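Local coordinates for NTF2 domain-containing protein (Chaetomium thermophilum, PDB 4X2H), which is of unknown function but folds as an NTF2 domain and pairs with another protein chain, consistent with a role in nuclear transport, at residues Y15-Q18 against I19-K23; W59-M62 against L63-R67; V156-W159 against D160-E163. All coordinates share one frame; numbering follows the deposited sequence.

In the fold
From the N terminus, helix 3-20 leads into contact 1, which closes its last turn and carries the chain into the loop after it. Contact 2 spans the last two turns of helix 56-66, and contact 3 is the turn where strand 145-157 ends. All three are local and follow in series, so none nests in or crosses another. Contacts 1 and 2 do meet: Y15 OH and W59 NE1 lie 3.0 Å apart in a probable hydrogen bond, joining the two helices, which both also reach strand 83-96. Contact 3 lies apart, its centre about 28 Å from that of contact 2 and across the chain's centre, tying strand 145-157 to helices 34-39 and 107-112.

Contact 1 (Y15-Q18 against I19-K23); sequences YYRQ and INENK
I19 reaches back along helix 3-20 to the two tyrosines Y15 and Y16. Its CB sits over the backbone, 3.7 Å from Q18 C. With chi1 at -63°, CG1 lies beside the backbone nitrogen and passes Y15 O at 3.5 Å. The chain then runs straight on, placing CD1 obliquely against the Y15 ring, 3.3 Å from CE2, and more loosely against the Y16 ring, CD1 to CD1 at 4.4 Å. The ethyl arm of this beta-branched residue lies against both rings, Y15 CD2 resting over one face of Y16. Both hydroxyls are bound further off, Y15 OH to W59 and Y16 OH to D151, so the rings bridge apolar packing and polar partners.

Past I19 the helix runs out. I19 N and N20 N still bond to the carbonyls of Y15 and Y16 (N20 N to Y16 O 3.0 Å), while N20 OD1 turns to the backbone N of Y87 on strand 83-96. E21 leaves helical geometry, and its carboxylate lies alongside the aliphatic part of R17 but takes its salt bridge from K23, NZ to OE1 at 2.8 Å. K23 N then returns to Q18 O at 2.7 Å and N22 N to I19 O at 3.0 Å. N22 has positive phi (60°), which asparagine tolerates well; it is the C-prime residue of the Schellman motif that ends this helix.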
ATOM      1  N   TYR B  15      -6.326 -11.638  -7.946  1.00 16.30           N
ATOM      2  CA  TYR B  15      -7.285 -11.116  -6.981  1.00 11.56           C
ATOM      3  C   TYR B  15      -8.462 -10.391  -7.646  1.00 10.50           C
ATOM      4  O   TYR B  15      -9.628 -10.692  -7.385  1.00 10.93           O
ATOM      5  CB  TYR B  15      -6.560 -10.180  -6.007  1.00 12.06           C
ATOM      6  CG  TYR B  15      -7.448  -9.584  -4.944  1.00 13.53           C
ATOM      7  CD1 TYR B  15      -7.653 -10.233  -3.733  1.00 12.64           C
ATOM      8  CD2 TYR B  15      -8.084  -8.368  -5.148  1.00 13.76           C
ATOM      9  CE1 TYR B  15      -8.473  -9.688  -2.761  1.00 14.94           C
ATOM     10  CE2 TYR B  15      -8.896  -7.817  -4.183  1.00 18.13           C
ATOM     11  CZ  TYR B  15      -9.093  -8.480  -2.994  1.00 18.94           C
ATOM     12  OH  TYR B  15      -9.907  -7.924  -2.034  1.00 20.81           O
ATOM     13  N   TYR B  16      -8.164  -9.444  -8.519  1.00 10.78           N
ATOM     14  CA  TYR B  16      -9.228  -8.664  -9.136  1.00 12.09           C
ATOM     15  C   TYR B  16      -9.941  -9.445 -10.242  1.00 12.35           C
ATOM     16  O   TYR B  16     -11.079  -9.138 -10.581  1.00 17.36           O
ATOM     17  CB  TYR B  16      -8.657  -7.336  -9.635  1.00 15.90           C
ATOM     18  CG  TYR B  16      -8.176  -6.490  -8.471  1.00 13.92           C
ATOM     19  CD1 TYR B  16      -9.070  -5.758  -7.702  1.00 13.81           C
ATOM     20  CD2 TYR B  16      -6.835  -6.466  -8.111  1.00 16.48           C
ATOM     21  CE1 TYR B  16      -8.638  -5.005  -6.622  1.00 12.76           C
ATOM     22  CE2 TYR B  16      -6.396  -5.725  -7.037  1.00 15.66           C
ATOM     23  CZ  TYR B  16      -7.296  -4.995  -6.295  1.00 12.85           C
ATOM     24  OH  TYR B  16      -6.845  -4.260  -5.221  1.00 14.58           O
ATOM     25  N   ARG B  17      -9.300 -10.482 -10.776  1.00 16.34           N
ATOM     26  CA  ARG B  17      -9.981 -11.363 -11.721  1.00 14.09           C
ATOM     27  C   ARG B  17     -11.070 -12.160 -10.996  1.00 15.22           C
ATOM     28  O   ARG B  17     -12.160 -12.354 -11.530  1.00 13.70           O
ATOM     29  CB  ARG B  17      -8.994 -12.313 -12.408  1.00 17.33           C
ATOM     30  CG  ARG B  17      -9.597 -13.119 -13.555  1.00 25.30           C
ATOM     31  CD  ARG B  17      -8.756 -14.343 -13.899  1.00 37.15           C
ATOM     32  NE  ARG B  17      -7.321 -14.082 -13.778  1.00 46.36           N
ATOM     33  CZ  ARG B  17      -6.448 -14.871 -13.152  1.00 50.95           C
ATOM     34  NH1 ARG B  17      -6.836 -16.001 -12.572  1.00 52.03           N
ATOM     35  NH2 ARG B  17      -5.168 -14.527 -13.104  1.00 50.63           N
ATOM     36  N   GLN B  18     -10.776 -12.623  -9.782  1.00 14.97           N
ATOM     37  CA  GLN B  18     -11.768 -13.367  -9.002  1.00 13.82           C
ATOM     38  C   GLN B  18     -12.991 -12.491  -8.740  1.00 14.43           C
ATOM     39  O   GLN B  18     -14.128 -12.910  -8.960  1.00 14.12           O
ATOM     40  CB  GLN B  18     -11.191 -13.853  -7.665  1.00 16.30           C
ATOM     41  CG  GLN B  18      -9.954 -14.747  -7.754  1.00 17.44           C
ATOM     42  CD  GLN B  18      -9.994 -15.718  -8.923  1.00 22.89           C
ATOM     43  OE1 GLN B  18      -9.265 -15.562  -9.907  1.00 27.44           O
ATOM     44  NE2 GLN B  18     -10.845 -16.725  -8.820  1.00 19.87           N
ATOM     45  N   ILE B  19     -12.750 -11.271  -8.274  1.00 10.69           N
ATOM     46  CA  ILE B  19     -13.833 -10.364  -7.941  1.00 12.94           C
ATOM     47  C   ILE B  19     -14.668 -10.087  -9.185  1.00 13.00           C
ATOM     48  O   ILE B  19     -15.890 -10.208  -9.154  1.00 17.91           O
ATOM     49  CB  ILE B  19     -13.298  -9.053  -7.341  1.00 14.98           C
ATOM     50  CG1 ILE B  19     -12.573  -9.359  -6.023  1.00 17.51           C
ATOM     51  CG2 ILE B  19     -14.438  -8.056  -7.111  1.00 16.75           C
ATOM     52  CD1 ILE B  19     -11.936  -8.161  -5.348  1.00 21.07           C
ATOM     53  N   ASN B  20     -14.009  -9.751 -10.289  1.00 13.50           N
ATOM     54  CA  ASN B  20     -14.718  -9.442 -11.530  1.00 15.41           C
ATOM     55  C   ASN B  20     -15.437 -10.642 -12.148  1.00 20.22           C
ATOM     56  O   ASN B  20     -16.346 -10.465 -12.956  1.00 19.14           O
ATOM     57  CB  ASN B  20     -13.750  -8.849 -12.555  1.00 13.51           C
ATOM     58  CG  ASN B  20     -13.367  -7.419 -12.234  1.00 12.80           C
ATOM     59  OD1 ASN B  20     -14.140  -6.678 -11.628  1.00 12.77           O
ATOM     60  ND2 ASN B  20     -12.174  -7.017 -12.654  1.00 15.48           N
ATOM     61  N   GLU B  21     -15.029 -11.855 -11.782  1.00 14.59           N
ATOM     62  CA  GLU B  21     -15.694 -13.057 -12.277  1.00 15.17           C
ATOM     63  C   GLU B  21     -16.634 -13.652 -11.226  1.00 17.85           C
ATOM     64  O   GLU B  21     -17.105 -14.777 -11.375  1.00 21.25           O
ATOM     65  CB  GLU B  21     -14.656 -14.092 -12.723  1.00 18.43           C
ATOM     66  CG  GLU B  21     -13.837 -13.636 -13.922  1.00 24.29           C
ATOM     67  CD  GLU B  21     -12.875 -14.693 -14.424  1.00 31.64           C
ATOM     68  OE1 GLU B  21     -12.726 -15.740 -13.759  1.00 35.14           O
ATOM     69  OE2 GLU B  21     -12.267 -14.469 -15.491  1.00 35.65           O
ATOM     70  N   ASN B  22     -16.913 -12.879 -10.179  1.00 19.20           N
ATOM     71  CA  ASN B  22     -17.824 -13.294  -9.112  1.00 18.83           C
ATOM     72  C   ASN B  22     -17.357 -14.563  -8.407  1.00 19.62           C
ATOM     73  O   ASN B  22     -18.161 -15.437  -8.078  1.00 19.57           O
ATOM     74  CB  ASN B  22     -19.231 -13.498  -9.665  1.00 25.34           C
ATOM     75  CG  ASN B  22     -19.775 -12.253 -10.330  1.00 30.26           C
ATOM     76  OD1 ASN B  22     -19.495 -11.134  -9.897  1.00 28.63           O
ATOM     77  ND2 ASN B  22     -20.547 -12.437 -11.394  1.00 36.35           N
ATOM     78  N   LYS B  23     -16.052 -14.651  -8.182  1.00 16.64           N
ATOM     79  CA  LYS B  23     -15.458 -15.792  -7.496  1.00 16.81           C
ATOM     80  C   LYS B  23     -14.871 -15.337  -6.163  1.00 20.54           C
ATOM     81  O   LYS B  23     -14.570 -14.159  -5.990  1.00 15.99           O
ATOM     82  CB  LYS B  23     -14.389 -16.436  -8.374  1.00 18.51           C
ATOM     83  CG  LYS B  23     -14.957 -17.139  -9.599  1.00 21.66           C
ATOM     84  CD  LYS B  23     -13.870 -17.493 -10.597  1.00 28.06           C
ATOM     85  CE  LYS B  23     -14.449 -18.206 -11.811  1.00 34.38           C
ATOM     86  NZ  LYS B  23     -13.460 -18.290 -12.919  1.00 38.42           N
TER

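Contact 2 (W59-M62 against L63-R67); sequences WDTM and LKEQR
W59 and L63 meet because their first torsions send them to one flank of the helix: W59 sends its indole forward along the helix, CG beside its own carbonyl carbon (chi1 169°), whereas L63 turns CG back, beside its own nitrogen (chi1 -76°). They are i and i+4 neighbours on helix 56-66 of the NTF2 domain, and the alpha-helical bond from L63 N to W59 O (3.0 Å) fixes their spacing. Equivalent bonds run from K64, E65 and Q66 to D60, T61 and M62.

On the outer side, T61 CG2 lies 3.6 Å from E65 OE2, a methyl-to-carboxylate contact, while T61 OG1 bonds back to E57 O. D60 faces the loop after the first helix, its OD1 accepting from V25 N. M62, long and flexible, packs on strands 45-48 and 51-53, and Q66 uses its amide twice, NE2 to Y87 OH and OE1 to the backbone of another protein's chain.

The flat indole offers a leucine fork the face of its six-membered ring. L63 CD2 touches W59 CH2 at 3.5 Å, CD1 lies over the same face toward the rim, and CG stands 3.7 Å from the centroid of the six-membered ring, 9° off its normal, a CH-pi contact.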
ATOM      1  N   TRP B  59     -15.880 -10.884   3.944  1.00 14.30           N
ATOM      2  CA  TRP B  59     -15.511  -9.966   2.871  1.00 12.39           C
ATOM      3  C   TRP B  59     -16.048 -10.462   1.530  1.00 14.49           C
ATOM      4  O   TRP B  59     -16.570  -9.676   0.744  1.00 10.86           O
ATOM      5  CB  TRP B  59     -13.989  -9.795   2.844  1.00 15.15           C
ATOM      6  CG  TRP B  59     -13.407  -9.084   1.647  1.00 12.41           C
ATOM      7  CD1 TRP B  59     -12.318  -9.478   0.922  1.00 14.44           C
ATOM      8  CD2 TRP B  59     -13.858  -7.857   1.052  1.00 12.55           C
ATOM      9  NE1 TRP B  59     -12.064  -8.582  -0.083  1.00 15.76           N
ATOM     10  CE2 TRP B  59     -12.994  -7.575  -0.026  1.00 11.34           C
ATOM     11  CE3 TRP B  59     -14.904  -6.970   1.325  1.00 14.53           C
ATOM     12  CZ2 TRP B  59     -13.148  -6.453  -0.833  1.00 14.71           C
ATOM     13  CZ3 TRP B  59     -15.060  -5.858   0.516  1.00 14.45           C
ATOM     14  CH2 TRP B  59     -14.182  -5.604  -0.543  1.00 12.97           C
ATOM     15  N   ASP B  60     -15.944 -11.765   1.272  1.00 18.13           N
ATOM     16  CA  ASP B  60     -16.526 -12.339   0.058  1.00 18.42           C
ATOM     17  C   ASP B  60     -18.040 -12.104   0.007  1.00 17.55           C
ATOM     18  O   ASP B  60     -18.606 -11.822  -1.055  1.00 15.68           O
ATOM     19  CB  ASP B  60     -16.225 -13.840  -0.032  1.00 21.13           C
ATOM     20  CG  ASP B  60     -14.909 -14.139  -0.747  1.00 23.59           C
ATOM     21  OD1 ASP B  60     -14.561 -13.407  -1.699  1.00 21.94           O
ATOM     22  OD2 ASP B  60     -14.227 -15.115  -0.364  1.00 18.83           O
ATOM     23  N   THR B  61     -18.693 -12.202   1.160  1.00 19.06           N
ATOM     24  CA  THR B  61     -20.138 -11.992   1.231  1.00 18.17           C
ATOM     25  C   THR B  61     -20.489 -10.530   0.966  1.00 18.82           C
ATOM     26  O   THR B  61     -21.472 -10.228   0.284  1.00 15.04           O
ATOM     27  CB  THR B  61     -20.698 -12.424   2.599  1.00 21.53           C
ATOM     28  OG1 THR B  61     -20.487 -13.829   2.771  1.00 22.97           O
ATOM     29  CG2 THR B  61     -22.190 -12.128   2.706  1.00 21.26           C
ATOM     30  N   MET B  62     -19.678  -9.625   1.502  1.00 17.48           N
ATOM     31  CA  MET B  62     -19.883  -8.196   1.296  1.00 15.83           C
ATOM     32  C   MET B  62     -19.746  -7.833  -0.181  1.00 16.50           C
ATOM     33  O   MET B  62     -20.495  -6.997  -0.698  1.00 14.48           O
ATOM     34  CB  MET B  62     -18.892  -7.395   2.142  1.00 15.78           C
ATOM     35  CG  MET B  62     -19.145  -7.522   3.638  1.00 19.98           C
ATOM     36  SD  MET B  62     -17.785  -6.929   4.661  1.00 19.75           S
ATOM     37  CE  MET B  62     -17.790  -5.185   4.273  1.00 22.82           C
ATOM     38  N   LEU B  63     -18.793  -8.464  -0.861  1.00 14.21           N
ATOM     39  CA  LEU B  63     -18.611  -8.242  -2.292  1.00 17.99           C
ATOM     40  C   LEU B  63     -19.843  -8.708  -3.063  1.00 20.80           C
ATOM     41  O   LEU B  63     -20.292  -8.038  -3.992  1.00 18.35           O
ATOM     42  CB  LEU B  63     -17.363  -8.967  -2.796  1.00 19.05           C
ATOM     43  CG  LEU B  63     -16.026  -8.308  -2.450  1.00 16.41           C
ATOM     44  CD1 LEU B  63     -14.882  -9.272  -2.732  1.00 20.44           C
ATOM     45  CD2 LEU B  63     -15.840  -7.006  -3.226  1.00 18.49           C
ATOM     46  N   LYS B  64     -20.385  -9.856  -2.669  1.00 19.21           N
ATOM     47  CA  LYS B  64     -21.619 -10.364  -3.266  1.00 19.52           C
ATOM     48  C   LYS B  64     -22.766  -9.381  -3.075  1.00 17.66           C
ATOM     49  O   LYS B  64     -23.517  -9.095  -4.012  1.00 20.28           O
ATOM     50  CB  LYS B  64     -22.002 -11.715  -2.661  1.00 21.74           C
ATOM     51  CG  LYS B  64     -21.209 -12.891  -3.198  1.00 29.47           C
ATOM     52  CD  LYS B  64     -21.699 -14.201  -2.598  1.00 38.92           C
ATOM     53  CE  LYS B  64     -20.668 -14.801  -1.660  1.00 47.93           C
ATOM     54  NZ  LYS B  64     -21.217 -15.946  -0.880  1.00 53.69           N
ATOM     55  N   GLU B  65     -22.901  -8.870  -1.857  1.00 15.45           N
ATOM     56  CA  GLU B  65     -23.985  -7.953  -1.531  1.00 19.89           C
ATOM     57  C   GLU B  65     -23.836  -6.642  -2.289  1.00 17.75           C
ATOM     58  O   GLU B  65     -24.828  -6.022  -2.666  1.00 16.66           O
ATOM     59  CB  GLU B  65     -24.029  -7.695  -0.024  1.00 29.89           C
ATOM     60  CG  GLU B  65     -24.442  -8.918   0.788  1.00 44.10           C
ATOM     61  CD  GLU B  65     -24.189  -8.756   2.280  1.00 59.22           C
ATOM     62  OE1 GLU B  65     -23.448  -7.828   2.671  1.00 63.64           O
ATOM     63  OE2 GLU B  65     -24.733  -9.563   3.064  1.00 65.20           O
ATOM     64  N   GLN B  66     -22.595  -6.226  -2.526  1.00 14.79           N
ATOM     65  CA  GLN B  66     -22.349  -4.985  -3.254  1.00 13.03           C
ATOM     66  C   GLN B  66     -22.863  -5.102  -4.689  1.00 15.57           C
ATOM     67  O   GLN B  66     -23.453  -4.162  -5.221  1.00 17.05           O
ATOM     68  CB  GLN B  66     -20.857  -4.629  -3.255  1.00 11.25           C
ATOM     69  CG  GLN B  66     -20.554  -3.353  -4.018  1.00 15.96           C
ATOM     70  CD  GLN B  66     -19.100  -2.961  -4.002  1.00  9.63           C
ATOM     71  OE1 GLN B  66     -18.754  -1.854  -3.589  1.00 14.85           O
ATOM     72  NE2 GLN B  66     -18.239  -3.847  -4.474  1.00 16.42           N
ATOM     73  N   ARG B  67     -22.648  -6.260  -5.305  1.00 16.54           N
ATOM     74  CA  ARG B  67     -23.103  -6.484  -6.673  1.00 21.64           C
ATOM     75  C   ARG B  67     -24.522  -7.046  -6.695  1.00 29.05           C
ATOM     76  O   ARG B  67     -25.061  -7.345  -7.762  1.00 30.84           O
ATOM     77  CB  ARG B  67     -22.146  -7.423  -7.416  1.00 26.71           C
ATOM     78  CG  ARG B  67     -21.996  -8.811  -6.816  1.00 33.32           C
ATOM     79  CD  ARG B  67     -21.059  -9.665  -7.661  1.00 39.93           C
ATOM     80  NE  ARG B  67     -20.777 -10.963  -7.045  1.00 47.38           N
ATOM     81  CZ  ARG B  67     -19.592 -11.348  -6.572  1.00 53.79           C
ATOM     82  NH1 ARG B  67     -18.528 -10.552  -6.635  1.00 55.24           N
ATOM     83  NH2 ARG B  67     -19.466 -12.554  -6.036  1.00 56.36           N
TER

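Contact 3 (V156-W159 against D160-E163); sequences VPNW and DVLE
P157 closes strand 145-157 and meets L162 five residues on, its CB 3.5 Å from L162 CD1, a tight pair. The same CB lies over one face of the W159 ring, toward its rim, 3.6 Å above the plane.

N158 carries most of the turn. With chi1 at -174° its CG lies beside the carbonyl carbon, so the amide folds forward along the chain and OD1 receives D160 N at 3.0 Å, an Asx turn in which the donor stands above the amide plane. ND2 presses close to V161 CG2 (3.2 Å) and gives its hydrogen bond to R171 O. The backbone carbonyl of N158 takes two donors: V161 N at 3.1 Å, well above its plane, and L162 N at 2.9 Å, nearly head-on. W159 packs its buried indole on Y36 and bonds NE1 to F103 O. It and D160 supply the helical torsions of a type I turn, and D160 OD1 bonds to T35 OG1.

An asparagine fits here because its short amide can both accept and donate. Three N-H groups thus converge on one residue, two on its carbonyl and one on its side chain, consistent with a well-defined reversal as the strand ends.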
ATOM      1  N   VAL B 156       2.526 -12.243   2.631  1.00 11.15           N
ATOM      2  CA  VAL B 156       3.553 -13.100   3.229  1.00 10.03           C
ATOM      3  C   VAL B 156       3.682 -14.399   2.425  1.00 11.73           C
ATOM      4  O   VAL B 156       2.768 -14.772   1.683  1.00 12.11           O
ATOM      5  CB  VAL B 156       3.242 -13.423   4.711  1.00 10.31           C
ATOM      6  CG1 VAL B 156       3.313 -12.162   5.566  1.00 13.72           C
ATOM      7  CG2 VAL B 156       1.881 -14.086   4.853  1.00 11.32           C
ATOM      8  N   PRO B 157       4.831 -15.085   2.543  1.00 12.79           N
ATOM      9  CA  PRO B 157       5.049 -16.318   1.779  1.00 12.36           C
ATOM     10  C   PRO B 157       4.049 -17.424   2.108  1.00 14.87           C
ATOM     11  O   PRO B 157       3.713 -17.616   3.277  1.00 17.97           O
ATOM     12  CB  PRO B 157       6.460 -16.745   2.195  1.00 16.33           C
ATOM     13  CG  PRO B 157       7.112 -15.521   2.689  1.00 16.80           C
ATOM     14  CD  PRO B 157       6.028 -14.694   3.306  1.00 11.18           C
ATOM     15  N   ASN B 158       3.582 -18.134   1.087  1.00 13.28           N
ATOM     16  CA  ASN B 158       2.815 -19.359   1.296  1.00 14.00           C
ATOM     17  C   ASN B 158       3.775 -20.536   1.338  1.00 14.26           C
ATOM     18  O   ASN B 158       4.203 -21.030   0.295  1.00 16.65           O
ATOM     19  CB  ASN B 158       1.773 -19.561   0.194  1.00 16.02           C
ATOM     20  CG  ASN B 158       0.867 -20.759   0.457  1.00 15.17           C
ATOM     21  OD1 ASN B 158       1.143 -21.589   1.332  1.00 17.66           O
ATOM     22  ND2 ASN B 158      -0.213 -20.859  -0.306  1.00 16.50           N
ATOM     23  N   TRP B 159       4.114 -20.983   2.545  1.00 13.26           N
ATOM     24  CA  TRP B 159       5.108 -22.038   2.718  1.00 14.33           C
ATOM     25  C   TRP B 159       4.644 -23.372   2.139  1.00 18.57           C
ATOM     26  O   TRP B 159       5.462 -24.248   1.864  1.00 21.74           O
ATOM     27  CB  TRP B 159       5.444 -22.224   4.199  1.00 12.21           C
ATOM     28  CG  TRP B 159       5.925 -20.989   4.885  1.00 13.80           C
ATOM     29  CD1 TRP B 159       5.376 -20.400   5.987  1.00 12.05           C
ATOM     30  CD2 TRP B 159       7.051 -20.177   4.516  1.00 11.38           C
ATOM     31  NE1 TRP B 159       6.093 -19.283   6.333  1.00 14.92           N
ATOM     32  CE2 TRP B 159       7.126 -19.123   5.446  1.00 12.79           C
ATOM     33  CE3 TRP B 159       8.005 -20.246   3.498  1.00 15.81           C
ATOM     34  CZ2 TRP B 159       8.114 -18.138   5.384  1.00 13.80           C
ATOM     35  CZ3 TRP B 159       8.987 -19.270   3.440  1.00 12.45           C
ATOM     36  CH2 TRP B 159       9.030 -18.229   4.375  1.00 16.16           C
ATOM     37  N   ASP B 160       3.337 -23.526   1.958  1.00 15.61           N
ATOM     38  CA  ASP B 160       2.775 -24.783   1.473  1.00 18.09           C
ATOM     39  C   ASP B 160       2.813 -24.889  -0.048  1.00 20.47           C
ATOM     40  O   ASP B 160       2.607 -25.974  -0.597  1.00 25.08           O
ATOM     41  CB  ASP B 160       1.335 -24.944   1.966  1.00 20.61           C
ATOM     42  CG  ASP B 160       1.242 -25.026   3.481  1.00 23.19           C
ATOM     43  OD1 ASP B 160       2.093 -25.709   4.091  1.00 20.67           O
ATOM     44  OD2 ASP B 160       0.326 -24.400   4.060  1.00 22.39           O
ATOM     45  N   VAL B 161       3.089 -23.772  -0.719  1.00 18.83           N
ATOM     46  CA  VAL B 161       3.081 -23.718  -2.180  1.00 19.65           C
ATOM     47  C   VAL B 161       4.458 -23.367  -2.740  1.00 20.99           C
ATOM     48  O   VAL B 161       4.890 -23.947  -3.737  1.00 22.44           O
ATOM     49  CB  VAL B 161       2.035 -22.691  -2.691  1.00 19.12           C
ATOM     50  CG1 VAL B 161       2.195 -22.427  -4.188  1.00 20.60           C
ATOM     51  CG2 VAL B 161       0.633 -23.191  -2.398  1.00 21.04           C
ATOM     52  N   LEU B 162       5.144 -22.421  -2.106  1.00 19.96           N
ATOM     53  CA  LEU B 162       6.467 -21.999  -2.570  1.00 22.99           C
ATOM     54  C   LEU B 162       7.438 -23.170  -2.654  1.00 28.51           C
ATOM     55  O   LEU B 162       7.755 -23.801  -1.647  1.00 28.79           O
ATOM     56  CB  LEU B 162       7.043 -20.922  -1.649  1.00 20.57           C
ATOM     57  CG  LEU B 162       6.478 -19.515  -1.835  1.00 22.01           C
ATOM     58  CD1 LEU B 162       6.956 -18.606  -0.721  1.00 18.46           C
ATOM     59  CD2 LEU B 162       6.875 -18.944  -3.189  1.00 23.84           C
ATOM     60  N   GLU B 163       7.904 -23.441  -3.870  1.00 34.96           N
ATOM     61  CA  GLU B 163       8.839 -24.534  -4.140  1.00 43.86           C
ATOM     62  C   GLU B 163       8.299 -25.884  -3.668  1.00 44.27           C
ATOM     63  O   GLU B 163       9.059 -26.794  -3.335  1.00 46.64           O
ATOM     64  CB  GLU B 163      10.194 -24.231  -3.499  1.00 50.54           C
ATOM     65  CG  GLU B 163      11.047 -23.309  -4.356  1.00 55.25           C
ATOM     66  CD  GLU B 163      11.930 -22.393  -3.543  1.00 57.91           C
ATOM     67  OE1 GLU B 163      12.323 -21.329  -4.069  1.00 57.99           O
ATOM     68  OE2 GLU B 163      12.236 -22.734  -2.380  1.00 59.22           O
TER
HETATM   69  O   HOH W   1       7.821 -23.652   1.335  1.00 27.45           O